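Local atomic coordinates of cell cycle serine/threonine-protein kinase CDC5/MSD2 (Saccharomyces cerevisiae, PDB entry 6MF4), a protein that phosphorylates serine and threonine residues of cell-cycle proteins to promote mitotic exit, and recognises its substrates through a C-terminal polo-box domain. Residues D225-L237 with Y240-L252. Numbering follows the deposited sequence.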
ATOM      1  N   ASP A 225      17.928   1.749   0.074  1.00 39.53           N
ATOM      2  CA  ASP A 225      18.679   2.198  -1.100  1.00 37.03           C
ATOM      3  C   ASP A 225      17.808   3.001  -2.069  1.00 41.40           C
ATOM      4  O   ASP A 225      18.221   3.308  -3.189  1.00 37.33           O
ATOM      5  CB  ASP A 225      19.300   0.995  -1.821  1.00 44.69           C
ATOM      6  CG  ASP A 225      18.257   0.007  -2.323  1.00 56.12           C
ATOM      7  OD1 ASP A 225      17.058   0.211  -2.047  1.00 50.38           O
ATOM      8  OD2 ASP A 225      18.640  -0.984  -2.985  1.00 55.73           O
ATOM      9  N   HIS A 226      16.601   3.333  -1.624  1.00 34.06           N
ATOM     10  CA  HIS A 226      15.652   4.129  -2.401  1.00 39.40           C
ATOM     11  C   HIS A 226      15.149   3.397  -3.641  1.00 40.58           C
ATOM     12  O   HIS A 226      14.475   3.990  -4.486  1.00 39.89           O
ATOM     13  CB  HIS A 226      16.267   5.470  -2.808  1.00 44.07           C
ATOM     14  CG  HIS A 226      15.253   6.557  -2.993  1.00 45.55           C
ATOM     15  ND1 HIS A 226      14.385   6.940  -1.992  1.00 47.51           N
ATOM     16  CD2 HIS A 226      14.959   7.334  -4.062  1.00 42.92           C
ATOM     17  CE1 HIS A 226      13.607   7.910  -2.435  1.00 43.71           C
ATOM     18  NE2 HIS A 226      13.932   8.165  -3.689  1.00 44.86           N
ATOM     19  N   HIS A 227      15.480   2.115  -3.756  1.00 33.34           N
ATOM     20  CA  HIS A 227      14.786   1.260  -4.698  1.00 33.70           C
ATOM     21  C   HIS A 227      13.479   0.875  -4.021  1.00 26.42           C
ATOM     22  O   HIS A 227      13.468   0.555  -2.831  1.00 26.86           O
ATOM     23  CB  HIS A 227      15.609   0.020  -5.069  1.00 32.82           C
ATOM     24  CG  HIS A 227      16.933   0.331  -5.705  1.00 36.76           C
ATOM     25  ND1 HIS A 227      17.040   0.875  -6.966  1.00 44.43           N
ATOM     26  CD2 HIS A 227      18.200   0.156  -5.259  1.00 42.89           C
ATOM     27  CE1 HIS A 227      18.320   1.030  -7.269  1.00 43.41           C
ATOM     28  NE2 HIS A 227      19.041   0.602  -6.250  1.00 37.37           N
ATOM     29  N   LYS A 228      12.380   0.946  -4.763  1.00 29.00           N
ATOM     30  CA  LYS A 228      11.083   0.550  -4.237  1.00 27.62           C
ATOM     31  C   LYS A 228      10.475  -0.512  -5.118  1.00 25.97           C
ATOM     32  O   LYS A 228      10.683  -0.533  -6.334  1.00 30.13           O
ATOM     33  CB  LYS A 228      10.124   1.735  -4.146  1.00 29.43           C
ATOM     34  CG  LYS A 228      10.723   3.005  -3.613  1.00 33.82           C
ATOM     35  CD  LYS A 228       9.676   4.109  -3.623  1.00 37.57           C
ATOM     36  CE  LYS A 228      10.297   5.476  -3.448  1.00 43.07           C
ATOM     37  NZ  LYS A 228      11.474   5.434  -2.556  1.00 40.35           N
ATOM     38  N   MET A 229       9.712  -1.393  -4.491  1.00 24.00           N
ATOM     39  CA  MET A 229       9.010  -2.435  -5.207  1.00 23.65           C
ATOM     40  C   MET A 229       7.587  -2.522  -4.699  1.00 23.67           C
ATOM     41  O   MET A 229       7.341  -2.426  -3.492  1.00 20.92           O
ATOM     42  CB  MET A 229       9.726  -3.772  -5.043  1.00 27.93           C
ATOM     43  CG  MET A 229      11.037  -3.846  -5.812  1.00 36.57           C
ATOM     44  SD  MET A 229      12.019  -5.296  -5.390  1.00 48.11           S
ATOM     45  CE  MET A 229      10.801  -6.602  -5.537  1.00 32.55           C
ATOM     46  N   ALA A 230       6.655  -2.679  -5.630  1.00 19.20           N
ATOM     47  CA  ALA A 230       5.258  -2.891  -5.289  1.00 21.70           C
ATOM     48  C   ALA A 230       4.793  -4.228  -5.850  1.00 23.88           C
ATOM     49  O   ALA A 230       5.043  -4.542  -7.011  1.00 23.20           O
ATOM     50  CB  ALA A 230       4.397  -1.759  -5.816  1.00 19.99           C
ATOM     51  N   ILE A 231       4.130  -5.012  -5.006  1.00 21.66           N
ATOM     52  CA  ILE A 231       3.564  -6.296  -5.401  1.00 17.55           C
ATOM     53  C   ILE A 231       2.046  -6.169  -5.511  1.00 21.63           C
ATOM     54  O   ILE A 231       1.384  -5.745  -4.560  1.00 19.40           O
ATOM     55  CB  ILE A 231       3.914  -7.401  -4.381  1.00 17.18           C
ATOM     56  CG1 ILE A 231       5.429  -7.488  -4.158  1.00 21.47           C
ATOM     57  CG2 ILE A 231       3.361  -8.742  -4.828  1.00 18.83           C
ATOM     58  CD1 ILE A 231       6.243  -7.889  -5.395  1.00 23.70           C
ATOM     59  N   SER A 232       1.497  -6.536  -6.665  1.00 19.05           N
ATOM     60  CA  SER A 232       0.059  -6.428  -6.892  1.00 17.88           C
ATOM     61  C   SER A 232      -0.502  -7.651  -7.599  1.00 20.81           C
ATOM     62  O   SER A 232       0.235  -8.557  -7.989  1.00 21.71           O
ATOM     63  CB  SER A 232      -0.261  -5.169  -7.706  1.00 18.81           C
ATOM     64  OG  SER A 232       0.372  -5.197  -8.976  1.00 24.51           O
ATOM     65  N   ASP A 233      -1.820  -7.655  -7.761  1.00 21.43           N
ATOM     66  CA  ASP A 233      -2.533  -8.754  -8.391  1.00 23.77           C
ATOM     67  C   ASP A 233      -2.213 -10.076  -7.701  1.00 25.97           C
ATOM     68  O   ASP A 233      -1.839 -11.059  -8.344  1.00 23.83           O
ATOM     69  CB  ASP A 233      -2.190  -8.823  -9.879  1.00 27.64           C
ATOM     70  CG  ASP A 233      -3.138  -9.719 -10.655  1.00 35.18           C
ATOM     71  OD1 ASP A 233      -4.232 -10.029 -10.137  1.00 37.48           O
ATOM     72  OD2 ASP A 233      -2.791 -10.108 -11.789  1.00 41.09           O
ATOM     73  N   GLY A 234      -2.352 -10.083  -6.381  1.00 25.60           N
ATOM     74  CA  GLY A 234      -2.176 -11.290  -5.600  1.00 25.33           C
ATOM     75  C   GLY A 234      -0.804 -11.908  -5.761  1.00 25.40           C
ATOM     76  O   GLY A 234      -0.673 -13.129  -5.811  1.00 21.89           O
ATOM     77  N   GLY A 235       0.221 -11.069  -5.854  1.00 19.51           N
ATOM     78  CA  GLY A 235       1.587 -11.555  -5.928  1.00 20.88           C
ATOM     79  C   GLY A 235       2.079 -11.896  -7.325  1.00 21.53           C
ATOM     80  O   GLY A 235       3.208 -12.363  -7.480  1.00 25.22           O
ATOM     81  N   LYS A 236       1.253 -11.656  -8.339  1.00 20.41           N
ATOM     82  CA  LYS A 236       1.607 -12.027  -9.710  1.00 22.84           C
ATOM     83  C   LYS A 236       2.380 -10.940 -10.453  1.00 24.53           C
ATOM     84  O   LYS A 236       3.077 -11.230 -11.424  1.00 19.42           O
ATOM     85  CB  LYS A 236       0.350 -12.370 -10.507  1.00 28.57           C
ATOM     86  CG  LYS A 236      -0.363 -13.618 -10.035  1.00 28.44           C
ATOM     87  CD  LYS A 236      -1.459 -13.998 -11.009  1.00 34.63           C
ATOM     88  CE  LYS A 236      -2.694 -14.512 -10.299  1.00 44.96           C
ATOM     89  NZ  LYS A 236      -3.321 -13.467  -9.442  1.00 50.70           N
ATOM     90  N   LEU A 237       2.249  -9.695 -10.005  1.00 20.60           N
ATOM     91  CA  LEU A 237       2.909  -8.567 -10.656  1.00 20.85           C
ATOM     92  C   LEU A 237       3.874  -7.884  -9.703  1.00 23.71           C
ATOM     93  O   LEU A 237       3.572  -7.719  -8.521  1.00 21.28           O
ATOM     94  CB  LEU A 237       1.887  -7.546 -11.158  1.00 21.48           C
ATOM     95  CG  LEU A 237       0.934  -7.970 -12.273  1.00 27.06           C
ATOM     96  CD1 LEU A 237      -0.126  -6.902 -12.465  1.00 29.13           C
ATOM     97  CD2 LEU A 237       1.690  -8.216 -13.572  1.00 27.56           C
ATOM     98  N   TYR A 240       8.675  -2.163 -10.281  1.00 22.11           N
ATOM     99  CA  TYR A 240       9.923  -1.618  -9.802  1.00 24.13           C
ATOM    100  C   TYR A 240       9.901  -0.114  -9.973  1.00 30.03           C
ATOM    101  O   TYR A 240       9.522   0.403 -11.024  1.00 29.83           O
ATOM    102  CB  TYR A 240      11.114  -2.226 -10.537  1.00 34.39           C
ATOM    103  CG  TYR A 240      12.414  -1.547 -10.183  1.00 39.71           C
ATOM    104  CD1 TYR A 240      13.099  -1.880  -9.024  1.00 41.89           C
ATOM    105  CD2 TYR A 240      12.948  -0.564 -11.000  1.00 46.36           C
ATOM    106  CE1 TYR A 240      14.282  -1.257  -8.693  1.00 38.40           C
ATOM    107  CE2 TYR A 240      14.130   0.063 -10.679  1.00 51.15           C
ATOM    108  CZ  TYR A 240      14.793  -0.286  -9.526  1.00 49.91           C
ATOM    109  OH  TYR A 240      15.971   0.347  -9.216  1.00 55.02           O
ATOM    110  N   ILE A 241      10.298   0.578  -8.916  1.00 28.17           N
ATOM    111  CA  ILE A 241      10.405   2.024  -8.934  1.00 31.56           C
ATOM    112  C   ILE A 241      11.860   2.377  -8.646  1.00 36.79           C
ATOM    113  O   ILE A 241      12.355   2.150  -7.545  1.00 36.04           O
ATOM    114  CB  ILE A 241       9.478   2.676  -7.897  1.00 31.59           C
ATOM    115  CG1 ILE A 241       8.036   2.183  -8.072  1.00 33.45           C
ATOM    116  CG2 ILE A 241       9.545   4.190  -7.998  1.00 41.86           C
ATOM    117  CD1 ILE A 241       7.280   2.036  -6.767  1.00 30.58           C
ATOM    118  N   SER A 242      12.547   2.912  -9.648  1.00 35.03           N
ATOM    119  CA  SER A 242      13.964   3.224  -9.512  1.00 37.13           C
ATOM    120  C   SER A 242      14.170   4.438  -8.605  1.00 41.18           C
ATOM    121  O   SER A 242      13.215   5.169  -8.320  1.00 30.10           O
ATOM    122  CB  SER A 242      14.582   3.483 -10.885  1.00 38.30           C
ATOM    123  OG  SER A 242      14.221   4.768 -11.361  1.00 41.81           O
ATOM    124  N   PRO A 243      15.416   4.653  -8.142  1.00 43.53           N
ATOM    125  CA  PRO A 243      15.730   5.818  -7.304  1.00 40.37           C
ATOM    126  C   PRO A 243      15.450   7.157  -7.994  1.00 36.84           C
ATOM    127  O   PRO A 243      15.465   8.188  -7.320  1.00 35.54           O
ATOM    128  CB  PRO A 243      17.228   5.656  -7.022  1.00 44.66           C
ATOM    129  CG  PRO A 243      17.494   4.200  -7.171  1.00 39.33           C
ATOM    130  CD  PRO A 243      16.556   3.720  -8.237  1.00 39.58           C
ATOM    131  N   SER A 244      15.208   7.135  -9.306  1.00 34.40           N
ATOM    132  CA  SER A 244      14.798   8.328 -10.047  1.00 31.54           C
ATOM    133  C   SER A 244      13.302   8.277 -10.377  1.00 41.56           C
ATOM    134  O   SER A 244      12.795   9.108 -11.135  1.00 41.28           O
ATOM    135  CB  SER A 244      15.617   8.468 -11.334  1.00 39.86           C
ATOM    136  OG  SER A 244      15.451   7.339 -12.174  1.00 39.31           O
ATOM    137  N   HIS A 245      12.622   7.276  -9.813  1.00 32.42           N
ATOM    138  CA  HIS A 245      11.160   7.160  -9.830  1.00 39.42           C
ATOM    139  C   HIS A 245      10.633   6.727 -11.189  1.00 39.51           C
ATOM    140  O   HIS A 245       9.467   6.960 -11.520  1.00 38.94           O
ATOM    141  CB  HIS A 245      10.502   8.478  -9.408  1.00 37.39           C
ATOM    142  CG  HIS A 245      10.825   8.882  -8.005  1.00 45.73           C
ATOM    143  ND1 HIS A 245      10.599  10.151  -7.519  1.00 55.97           N
ATOM    144  CD2 HIS A 245      11.353   8.174  -6.980  1.00 47.60           C
ATOM    145  CE1 HIS A 245      10.981  10.207  -6.255  1.00 56.17           C
ATOM    146  NE2 HIS A 245      11.442   9.021  -5.904  1.00 42.13           N
ATOM    147  N   GLU A 246      11.492   6.075 -11.964  1.00 38.83           N
ATOM    148  CA  GLU A 246      11.066   5.423 -13.192  1.00 40.37           C
ATOM    149  C   GLU A 246      10.340   4.141 -12.818  1.00 44.46           C
ATOM    150  O   GLU A 246      10.921   3.259 -12.177  1.00 32.27           O
ATOM    151  CB  GLU A 246      12.262   5.131 -14.103  1.00 46.77           C
ATOM    152  CG  GLU A 246      12.973   6.379 -14.614  1.00 51.07           C
ATOM    153  CD  GLU A 246      12.864   6.539 -16.119  1.00 74.77           C
ATOM    154  OE1 GLU A 246      13.193   5.576 -16.847  1.00 69.01           O
ATOM    155  OE2 GLU A 246      12.446   7.626 -16.576  1.00 77.76           O
ATOM    156  N   SER A 247       9.079   4.044 -13.228  1.00 39.05           N
ATOM    157  CA  SER A 247       8.218   2.933 -12.842  1.00 40.47           C
ATOM    158  C   SER A 247       8.001   1.954 -13.991  1.00 37.21           C
ATOM    159  O   SER A 247       7.653   2.351 -15.104  1.00 34.44           O
ATOM    160  CB  SER A 247       6.873   3.467 -12.351  1.00 34.90           C
ATOM    161  OG  SER A 247       5.996   2.409 -12.014  1.00 45.31           O
ATOM    162  N   THR A 248       8.211   0.670 -13.709  1.00 27.41           N
ATOM    163  CA  THR A 248       8.017  -0.387 -14.693  1.00 26.56           C
ATOM    164  C   THR A 248       7.421  -1.621 -14.020  1.00 22.51           C
ATOM    165  O   THR A 248       7.859  -2.017 -12.941  1.00 24.93           O
ATOM    166  CB  THR A 248       9.338  -0.756 -15.380  1.00 32.63           C
ATOM    167  OG1 THR A 248      10.378  -0.828 -14.395  1.00 47.62           O
ATOM    168  CG2 THR A 248       9.710   0.292 -16.411  1.00 36.20           C
ATOM    169  N   THR A 249       6.422  -2.219 -14.663  1.00 24.69           N
ATOM    170  CA  THR A 249       5.707  -3.361 -14.094  1.00 28.07           C
ATOM    171  C   THR A 249       5.904  -4.609 -14.942  1.00 27.74           C
ATOM    172  O   THR A 249       5.810  -4.555 -16.170  1.00 24.52           O
ATOM    173  CB  THR A 249       4.205  -3.049 -13.963  1.00 30.30           C
ATOM    174  OG1 THR A 249       4.034  -1.939 -13.073  1.00 26.21           O
ATOM    175  CG2 THR A 249       3.425  -4.251 -13.428  1.00 24.35           C
ATOM    176  N   TYR A 250       6.181  -5.725 -14.270  1.00 24.08           N
ATOM    177  CA  TYR A 250       6.408  -7.010 -14.921  1.00 24.30           C
ATOM    178  C   TYR A 250       5.636  -8.121 -14.225  1.00 28.94           C
ATOM    179  O   TYR A 250       5.351  -8.023 -13.028  1.00 22.44           O
ATOM    180  CB  TYR A 250       7.894  -7.379 -14.907  1.00 25.93           C
ATOM    181  CG  TYR A 250       8.823  -6.333 -15.470  1.00 33.71           C
ATOM    182  CD1 TYR A 250       9.329  -5.322 -14.665  1.00 26.67           C
ATOM    183  CD2 TYR A 250       9.211  -6.368 -16.803  1.00 34.92           C
ATOM    184  CE1 TYR A 250      10.187  -4.368 -15.173  1.00 33.41           C
ATOM    185  CE2 TYR A 250      10.069  -5.417 -17.321  1.00 38.45           C
ATOM    186  CZ  TYR A 250      10.554  -4.421 -16.502  1.00 37.04           C
ATOM    187  OH  TYR A 250      11.406  -3.470 -17.017  1.00 42.80           O
ATOM    188  N   PRO A 251       5.301  -9.192 -14.967  1.00 28.10           N
ATOM    189  CA  PRO A 251       4.920 -10.422 -14.269  1.00 22.64           C
ATOM    190  C   PRO A 251       6.081 -10.886 -13.405  1.00 24.11           C
ATOM    191  O   PRO A 251       7.216 -10.880 -13.876  1.00 24.72           O
ATOM    192  CB  PRO A 251       4.632 -11.409 -15.406  1.00 26.56           C
ATOM    193  CG  PRO A 251       4.326 -10.551 -16.590  1.00 30.07           C
ATOM    194  CD  PRO A 251       5.178  -9.326 -16.430  1.00 31.91           C
ATOM    195  N   LEU A 252       5.811 -11.265 -12.162  1.00 19.24           N
ATOM    196  CA  LEU A 252       6.875 -11.653 -11.249  1.00 21.59           C
ATOM    197  C   LEU A 252       7.667 -12.837 -11.799  1.00 22.01           C
ATOM    198  O   LEU A 252       8.891 -12.875 -11.692  1.00 22.40           O
ATOM    199  CB  LEU A 252       6.298 -11.991  -9.874  1.00 20.64           C
ATOM    200  CG  LEU A 252       7.282 -12.503  -8.820  1.00 20.77           C
ATOM    201  CD1 LEU A 252       8.431 -11.526  -8.609  1.00 25.02           C
ATOM    202  CD2 LEU A 252       6.559 -12.765  -7.505  1.00 18.21           C
TER
HETATM  203  O   HOH W   1      12.352   5.442  -5.686  1.00 39.96           O
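His227 and Tyr240 meet at their rims, with His227 ND1 and Tyr240 OH 2.5 Å apart in a short hydrogen bond. Either atom could be the donor. The Tyr240 CG lies anti to the backbone N (chi1 173°), which carries the ring along the strand toward the histidine. Pro243 packs obliquely on the same imidazole, its CD 3.2 Å from His227 ND1. With an alanine at His227, the Tyr240 hydroxyl would probably lose this partner and a gap would open beside Pro243.

Next to this cluster, along the strands, the packing stays tight. Lys228 and Ile241 form a hydrogen-bonded antiparallel pair, with Ile241 N 2.8 Å from Lys228 O and a return bond from Lys228 N to Ile241 O. On one sheet face Lys228 CB touches Ile241 CD1; on the other Met229 CG reaches the edge of the Tyr240 ring, and helix 269-283 covers Met229 through Phe269 and Ile276.

The loop side, at His226 and His245, is looser. These exposed rings share a weak NE2 to NE2 hydrogen bond of 3.4 Å. A water joins His226 O to Ser242 O.

At the other end of the strands, Leu252 N donates to Lys236 O at 2.8 Å, and Leu252 CD2 lies against the buried Gly235 O. Here a type I' turn, Asp233 to Lys236, and a classic bulge at Lys236 and Leu237 facing Ser232 close the 228-232/237-241 hairpin. This is the antiparallel meander of the second polo box, whose last strand leads into a helix.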